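Side-chain contacts in transcriptional regulator (Aquifex aeolicus, PDB 2EH3), which probably binds DNA through a helix-turn-helix as a TetR/AcrR-family transcription factor and carries magnesium ions on its C-terminal domain: residues P73-L76 and L77-F80; I112-A115 and K116-E120. One frame throughout, in Å; residues are numbered along the deposited sequence.

Contact 1. Residues P73-L76 and L77-F80. With MG (magnesium ion), chain B; MG (magnesium ion), chain C.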
loop_
_atom_site.group_PDB
_atom_site.type_symbol
_atom_site.label_atom_id
_atom_site.label_comp_id
_atom_site.label_asym_id
_atom_site.label_seq_id
_atom_site.Cartn_x
_atom_site.Cartn_y
_atom_site.Cartn_z
ATOM N N PRO A 73 -10.335 -5.651 21.543
ATOM C CA PRO A 73 -9.637 -5.250 20.326
ATOM C C PRO A 73 -10.001 -6.154 19.130
ATOM O O PRO A 73 -10.197 -5.670 18.027
ATOM C CB PRO A 73 -8.158 -5.406 20.714
ATOM C CG PRO A 73 -8.181 -5.020 22.127
ATOM C CD PRO A 73 -9.405 -5.730 22.687
ATOM N N GLU A 74 -10.104 -7.460 19.374
ATOM C CA GLU A 74 -10.439 -8.411 18.320
ATOM C C GLU A 74 -11.809 -8.115 17.721
ATOM O O GLU A 74 -12.004 -8.167 16.492
ATOM C CB GLU A 74 -10.393 -9.840 18.875
ATOM C CG GLU A 74 -8.992 -10.189 19.414
ATOM C CD GLU A 74 -8.870 -10.107 20.944
ATOM O OE1 GLU A 74 -9.186 -9.061 21.568
ATOM O OE2 GLU A 74 -8.443 -11.116 21.525
ATOM N N GLU A 75 -12.782 -7.831 18.569
ATOM C CA GLU A 75 -14.118 -7.534 18.052
ATOM C C GLU A 75 -14.190 -6.154 17.376
ATOM O O GLU A 75 -14.912 -5.967 16.384
ATOM C CB GLU A 75 -15.137 -7.664 19.174
ATOM C CG GLU A 75 -15.391 -9.151 19.548
ATOM C CD GLU A 75 -16.041 -9.994 18.438
ATOM O OE1 GLU A 75 -17.025 -9.532 17.850
ATOM O OE2 GLU A 75 -15.570 -11.132 18.188
ATOM N N LEU A 76 -13.477 -5.174 17.912
ATOM C CA LEU A 76 -13.469 -3.855 17.259
ATOM C C LEU A 76 -12.857 -4.048 15.853
ATOM O O LEU A 76 -13.364 -3.520 14.854
ATOM C CB LEU A 76 -12.599 -2.864 18.050
ATOM C CG LEU A 76 -12.384 -1.537 17.305
ATOM C CD1 LEU A 76 -13.667 -0.733 17.313
ATOM C CD2 LEU A 76 -11.221 -0.762 17.975
ATOM N N LEU A 77 -11.760 -4.797 15.770
ATOM C CA LEU A 77 -11.120 -5.007 14.479
ATOM C C LEU A 77 -11.988 -5.817 13.506
ATOM O O LEU A 77 -11.955 -5.566 12.311
ATOM C CB LEU A 77 -9.723 -5.628 14.679
ATOM C CG LEU A 77 -8.821 -4.570 15.375
ATOM C CD1 LEU A 77 -7.662 -5.231 16.145
ATOM C CD2 LEU A 77 -8.318 -3.581 14.344
ATOM N N GLU A 78 -12.756 -6.785 14.016
ATOM C CA GLU A 78 -13.648 -7.511 13.142
ATOM C C GLU A 78 -14.649 -6.540 12.506
ATOM O O GLU A 78 -14.950 -6.636 11.312
ATOM C CB GLU A 78 -14.393 -8.572 13.934
ATOM C CG GLU A 78 -15.467 -9.309 13.073
ATOM C CD GLU A 78 -16.286 -10.300 13.839
ATOM O OE1 GLU A 78 -15.964 -10.633 14.997
ATOM O OE2 GLU A 78 -17.311 -10.748 13.256
HETATM N N MSE A 79 -15.150 -5.599 13.294
HETATM C CA MSE A 79 -16.107 -4.619 12.781
HETATM C C MSE A 79 -15.483 -3.686 11.763
HETATM O O MSE A 79 -16.116 -3.312 10.771
HETATM C CB MSE A 79 -16.654 -3.802 13.945
HETATM C CG MSE A 79 -17.700 -2.812 13.545
HETATM SE SE MSE A 79 -19.412 -3.649 13.159
HETATM C CE MSE A 79 -19.501 -4.822 14.608
ATOM N N PHE A 80 -14.234 -3.320 12.034
ATOM C CA PHE A 80 -13.449 -2.435 11.166
ATOM C C PHE A 80 -13.316 -3.126 9.806
ATOM O O PHE A 80 -13.550 -2.518 8.771
ATOM C CB PHE A 80 -12.073 -2.195 11.863
ATOM C CG PHE A 80 -11.226 -1.052 11.293
ATOM C CD1 PHE A 80 -11.651 -0.271 10.219
ATOM C CD2 PHE A 80 -9.974 -0.798 11.849
ATOM C CE1 PHE A 80 -10.840 0.749 9.701
ATOM C CE2 PHE A 80 -9.150 0.227 11.336
ATOM C CZ PHE A 80 -9.600 0.991 10.258
HETATM MG MG MG B . -17.396 -11.557 16.598
HETATM MG MG MG C . -19.450 -9.823 13.156
HETATM O O HOH W 1 -18.350 -12.287 18.665
HETATM O O HOH W 2 -16.155 -13.554 16.510
HETATM O O HOH W 3 -18.640 -7.724 13.857
#
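E75 and E78, one helical turn apart, lie side by side, point the same way and share a magnesium ion (chain B). Followed outward, E78 starts against the preceding turn, CB lying 3.5 Å from E74 O. CG, anti to the backbone N (chi1 175°), is already 4.0 Å from the second magnesium (chain C), and the extended chain carries CD out between the two metals. There the carboxylate splits its oxygens: OE1 binds the chain B magnesium at 2.3 Å, and OE2 the chain C ion, also at 2.3 Å. E75, bent at chi2, grips the chain B ion with both oxygens, OE1 at 2.4 Å and OE2 at 2.5 Å; waters 1 and 2 are further ligands. The two carboxylate planes stand 74° apart, and E75 OE1 comes within 3.2 Å of E78 OE1, a proximity of like charges that the shared cation probably offsets. K161 makes a weak hydrogen bond to E78 OE2, while E82 also binds the second magnesium. On the buried side, L77 CG rests 3.2 Å from P73 O, the acceptor for L77 N. Carboxylates at i, i+3 and i+7 thus form a bridged two-magnesium site on one face of amphipathic helix 73-86.

Contact 2. Residues I112-A115 and K116-E120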
loop_
_atom_site.group_PDB
_atom_site.type_symbol
_atom_site.label_atom_id
_atom_site.label_comp_id
_atom_site.label_asym_id
_atom_site.label_seq_id
_atom_site.Cartn_x
_atom_site.Cartn_y
_atom_site.Cartn_z
ATOM N N ILE A 112 -5.346 7.988 7.175
ATOM C CA ILE A 112 -4.717 6.829 7.790
ATOM C C ILE A 112 -4.212 7.238 9.158
ATOM O O ILE A 112 -4.414 6.522 10.140
ATOM C CB ILE A 112 -3.508 6.309 6.980
ATOM C CG1 ILE A 112 -3.969 5.796 5.611
ATOM C CG2 ILE A 112 -2.775 5.218 7.805
ATOM C CD1 ILE A 112 -4.710 4.463 5.658
ATOM N N GLU A 113 -3.560 8.394 9.215
ATOM C CA GLU A 113 -3.014 8.874 10.483
ATOM C C GLU A 113 -4.127 9.056 11.491
ATOM O O GLU A 113 -3.947 8.737 12.667
ATOM C CB GLU A 113 -2.275 10.203 10.269
ATOM C CG GLU A 113 -1.714 10.857 11.533
ATOM C CD GLU A 113 -0.801 9.933 12.321
ATOM O OE1 GLU A 113 -0.155 9.070 11.696
ATOM O OE2 GLU A 113 -0.717 10.082 13.569
ATOM N N ASP A 114 -5.277 9.563 11.043
ATOM C CA ASP A 114 -6.382 9.760 11.973
ATOM C C ASP A 114 -6.887 8.434 12.489
ATOM O O ASP A 114 -7.152 8.292 13.691
ATOM C CB ASP A 114 -7.558 10.495 11.336
ATOM C CG ASP A 114 -8.665 10.784 12.346
ATOM O OD1 ASP A 114 -8.435 11.600 13.263
ATOM O OD2 ASP A 114 -9.751 10.180 12.245
ATOM N N ALA A 115 -7.031 7.455 11.599
ATOM C CA ALA A 115 -7.495 6.143 12.026
ATOM C C ALA A 115 -6.471 5.562 13.011
ATOM O O ALA A 115 -6.844 4.944 14.017
ATOM C CB ALA A 115 -7.642 5.211 10.816
ATOM N N LYS A 116 -5.182 5.752 12.712
ATOM C CA LYS A 116 -4.130 5.235 13.581
ATOM C C LYS A 116 -4.195 5.887 14.962
ATOM O O LYS A 116 -4.069 5.189 15.976
ATOM C CB LYS A 116 -2.751 5.485 12.966
ATOM C CG LYS A 116 -1.660 4.650 13.614
ATOM C CD LYS A 116 -0.406 4.649 12.757
ATOM C CE LYS A 116 0.607 5.669 13.237
ATOM N NZ LYS A 116 1.264 5.222 14.489
ATOM N N ARG A 117 -4.399 7.207 14.999
ATOM C CA ARG A 117 -4.489 7.912 16.275
ATOM C C ARG A 117 -5.658 7.379 17.096
ATOM O O ARG A 117 -5.520 7.146 18.301
ATOM C CB ARG A 117 -4.670 9.425 16.079
ATOM C CG ARG A 117 -3.411 10.175 15.647
ATOM C CD ARG A 117 -3.590 11.696 15.805
ATOM N NE ARG A 117 -4.705 12.237 15.022
ATOM C CZ ARG A 117 -4.632 12.559 13.731
ATOM N NH1 ARG A 117 -3.493 12.400 13.077
ATOM N NH2 ARG A 117 -5.693 13.038 13.096
ATOM N N ARG A 118 -6.804 7.161 16.449
ATOM C CA ARG A 118 -7.960 6.654 17.175
ATOM C C ARG A 118 -7.760 5.234 17.673
ATOM O O ARG A 118 -8.171 4.880 18.787
ATOM C CB ARG A 118 -9.206 6.720 16.291
ATOM C CG ARG A 118 -9.593 8.128 15.999
ATOM C CD ARG A 118 -10.771 8.170 15.055
ATOM N NE ARG A 118 -11.124 9.550 14.717
ATOM C CZ ARG A 118 -11.943 10.297 15.451
ATOM N NH1 ARG A 118 -12.488 9.796 16.553
ATOM N NH2 ARG A 118 -12.216 11.534 15.077
ATOM N N PHE A 119 -7.148 4.399 16.844
ATOM C CA PHE A 119 -6.893 3.046 17.234
ATOM C C PHE A 119 -5.911 3.038 18.413
ATOM O O PHE A 119 -6.064 2.272 19.378
ATOM C CB PHE A 119 -6.335 2.283 16.031
ATOM C CG PHE A 119 -6.157 0.827 16.275
ATOM C CD1 PHE A 119 -7.065 0.099 17.044
ATOM C CD2 PHE A 119 -5.064 0.168 15.700
ATOM C CE1 PHE A 119 -6.893 -1.271 17.240
ATOM C CE2 PHE A 119 -4.883 -1.188 15.887
ATOM C CZ PHE A 119 -5.794 -1.914 16.655
ATOM N N GLU A 120 -4.897 3.887 18.333
ATOM C CA GLU A 120 -3.924 3.960 19.425
ATOM C C GLU A 120 -4.585 4.327 20.723
ATOM O O GLU A 120 -4.305 3.695 21.764
ATOM C CB GLU A 120 -2.834 4.998 19.148
ATOM C CG GLU A 120 -1.767 4.442 18.308
ATOM C CD GLU A 120 -0.500 5.231 18.356
ATOM O OE1 GLU A 120 0.382 4.822 17.587
ATOM O OE2 GLU A 120 -0.362 6.231 19.131
HETATM O O HOH W 4 -7.707 11.855 16.043
#
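D114 uses its two carboxylate oxygens on two successive arginines of the next turn. R118 NE donates nearly straight to D114 OD2 over 2.9 Å, approaching on the syn side but 28° out of the carboxylate plane; the oxygen sits at the guanidinium edge, in its plane. D114 OD1 receives R117 NH2 at 3.1 Å, a weak, bent hydrogen bond (121°) within a salt bridge. Water 4 reinforces this second link, donating to D114 OD1 at 2.9 Å and accepting from R117 NE. D114 CG, anti to the backbone N (chi1 -176°), is thereby brought alongside the following turn. R117, bent at chi3, lays one guanidinium face over D114 CA and E113 O. The salt bridge from R117 NH1 to E113 OE2 is long, and the placement of NH1 is doubtful.

In the next shell, H58 of helix 46-67 hydrogen-bonds D114 OD2, and R118 packs on I62 and F65 there. With R118 cut back to an alanine, D114 OD2 would probably keep H58 but lose its arginine mate, and a gap is likely to open beside I62 and F65. On another flank K116 NZ weakly bridges E120 OE1 at 3.2 Å, and the K116 side chain packs on Q144 of the second subunit. This i to i+3 and i+4 salt-bridge network, through H58 and R118, joins helix 105-126 to helix 46-67 in the TetR-like C-terminal domain.

Overall arrangement
From the N terminus, the chain passes through helix 46-67 before reaching contact 1 at the start of helix 73-86, then continues through helix 88-99 to contact 2 within helix 105-126. Each contact spans consecutive turns of one helix and closes no loop; they follow in series, neither nested nor crossed, with centres about 14 Å apart. They nevertheless meet in the helical C-terminal domain, where L77 CD2 packs 3.8 Å from F119 CZ. Helix 46-67 touches both, its F65 meeting L76 of contact 1 and F119 of contact 2; helix 131-152 does likewise, I138 touching L77 and F119. Contact 2 also reaches the second subunit.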